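Local coordinates for protein aldehyde dehydrogenase (Anabaena variabilis, PDB 4H7N) that probably oxidises aldehydes to carboxylic acids with NAD+ as the electron acceptor, at residues A[53-58]-A[180-185]. Residues are numbered along the deposited sequence; the frame is centred on the assembly and turned at random.
Sequences ITTLQQ and PELRDV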
# COMPACT_ATOMS: atom_id res chain seq x y z
N ILE A 53 -14.00 13.12 -16.95
CA ILE A 53 -15.32 12.48 -17.04
C ILE A 53 -15.92 12.71 -18.41
O ILE A 53 -16.37 11.77 -19.04
CB ILE A 53 -16.28 12.96 -15.92
CG1 ILE A 53 -15.77 12.47 -14.56
CG2 ILE A 53 -17.70 12.39 -16.11
CD1 ILE A 53 -16.45 13.12 -13.36
N THR A 54 -15.94 13.94 -18.89
CA THR A 54 -16.52 14.18 -20.22
C THR A 54 -15.86 13.29 -21.28
O THR A 54 -16.52 12.67 -22.08
CB THR A 54 -16.42 15.66 -20.58
OG1 THR A 54 -17.20 16.38 -19.64
CG2 THR A 54 -16.92 15.98 -22.02
N THR A 55 -14.54 13.23 -21.23
CA THR A 55 -13.75 12.47 -22.15
C THR A 55 -14.05 10.98 -22.07
O THR A 55 -14.24 10.34 -23.08
CB THR A 55 -12.25 12.71 -21.84
OG1 THR A 55 -11.97 14.09 -22.04
CG2 THR A 55 -11.38 11.96 -22.73
N LEU A 56 -14.12 10.42 -20.86
CA LEU A 56 -14.42 9.00 -20.70
C LEU A 56 -15.81 8.71 -21.24
O LEU A 56 -16.03 7.68 -21.90
CB LEU A 56 -14.31 8.58 -19.21
CG LEU A 56 -12.96 8.02 -18.76
CD1 LEU A 56 -12.58 6.75 -19.50
CD2 LEU A 56 -11.81 8.96 -18.97
N GLN A 57 -16.77 9.60 -20.99
CA GLN A 57 -18.10 9.40 -21.56
C GLN A 57 -18.10 9.47 -23.10
O GLN A 57 -18.88 8.77 -23.74
CB GLN A 57 -19.13 10.39 -20.96
CG GLN A 57 -19.39 10.09 -19.47
CD GLN A 57 -20.22 8.81 -19.22
OE1 GLN A 57 -21.14 8.50 -19.96
NE2 GLN A 57 -19.90 8.10 -18.17
N GLN A 58 -17.27 10.34 -23.67
CA GLN A 58 -17.11 10.38 -25.14
C GLN A 58 -16.55 9.05 -25.65
O GLN A 58 -16.99 8.56 -26.69
CB GLN A 58 -16.16 11.50 -25.62
CG GLN A 58 -16.81 12.82 -25.87
CD GLN A 58 -15.90 14.05 -25.70
OE1 GLN A 58 -14.67 13.96 -25.55
NE2 GLN A 58 -16.54 15.23 -25.73
N PRO A 180 -9.72 12.89 -28.60
CA PRO A 180 -8.33 13.36 -28.68
C PRO A 180 -7.66 13.57 -27.31
O PRO A 180 -6.47 13.30 -27.17
CB PRO A 180 -8.44 14.65 -29.49
CG PRO A 180 -9.87 15.09 -29.31
CD PRO A 180 -10.67 13.82 -29.22
N GLU A 181 -8.43 13.89 -26.28
CA GLU A 181 -7.80 14.09 -24.97
C GLU A 181 -7.38 12.78 -24.25
O GLU A 181 -6.62 12.83 -23.31
CB GLU A 181 -8.73 14.90 -24.08
CG GLU A 181 -9.05 16.27 -24.67
CD GLU A 181 -7.97 17.33 -24.42
OE1 GLU A 181 -6.82 17.00 -23.98
OE2 GLU A 181 -8.28 18.53 -24.65
N LEU A 182 -7.83 11.63 -24.70
CA LEU A 182 -7.54 10.38 -24.01
C LEU A 182 -6.51 9.55 -24.74
O LEU A 182 -5.84 8.71 -24.14
CB LEU A 182 -8.81 9.59 -23.89
CG LEU A 182 -8.90 8.36 -23.00
CD1 LEU A 182 -8.62 8.71 -21.55
CD2 LEU A 182 -10.30 7.80 -23.13
N ARG A 183 -6.37 9.79 -26.04
CA ARG A 183 -5.71 8.83 -26.89
C ARG A 183 -4.21 8.86 -26.70
O ARG A 183 -3.55 7.92 -27.06
CB ARG A 183 -6.05 9.06 -28.38
CG ARG A 183 -5.65 10.43 -28.92
CD ARG A 183 -5.70 10.52 -30.45
NE ARG A 183 -4.86 9.48 -31.05
CZ ARG A 183 -4.71 9.28 -32.35
NH1 ARG A 183 -5.34 10.05 -33.25
NH2 ARG A 183 -3.92 8.29 -32.76
N ASP A 184 -3.66 9.91 -26.13
CA ASP A 184 -2.24 9.86 -25.78
C ASP A 184 -1.95 9.55 -24.31
O ASP A 184 -0.78 9.43 -23.94
CB ASP A 184 -1.58 11.15 -26.19
CG ASP A 184 -1.62 11.35 -27.70
OD1 ASP A 184 -1.27 10.42 -28.47
OD2 ASP A 184 -2.02 12.43 -28.10
N VAL A 185 -2.97 9.32 -23.50
CA VAL A 185 -2.76 8.89 -22.11
C VAL A 185 -3.23 7.50 -21.73
O VAL A 185 -2.91 7.04 -20.62
CB VAL A 185 -3.31 9.89 -21.05
CG1 VAL A 185 -2.58 11.22 -21.16
CG2 VAL A 185 -4.81 10.04 -21.12
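T55 and L182 meet where helix 48-64 packs against the loop joining helix 169-176 to strand 186-188 of the Rossmann-type, NAD-binding part of the aldehyde dehydrogenase fold. The buried part, formed by T55, L56 and L182, is mainly apolar. Its close point is the methyl CG2 of T55, 3.7 Å from CB of L182. A chi1 of -62° sets OG1 of T55 beside the backbone N and leaves CG2 anti to it, aimed at the loop. OG1 is hydrogen-bonded to the carbonyl O of G51; threonine thus suits the spot, its hydroxyl satisfied within the helix and its methyl left for packing. Beside it, L56 and L182 cross at about a right angle, the branch CD2 of L56 coming within 4.1 Å of CD1 of L182. Both leucines also touch W44 of helix 27-46, so their branched ends fill a buried apolar corner.

Toward E181 the contact is partly open to solvent, and this glutamate gives the helix much less surface than L182 does. Its chain bends at chi2 (-81°) and is long enough for OE1 to reach NE of R43 in a salt bridge while its base stays by the helix: CB of E181 lies 3.9 Å from OG1 of T55.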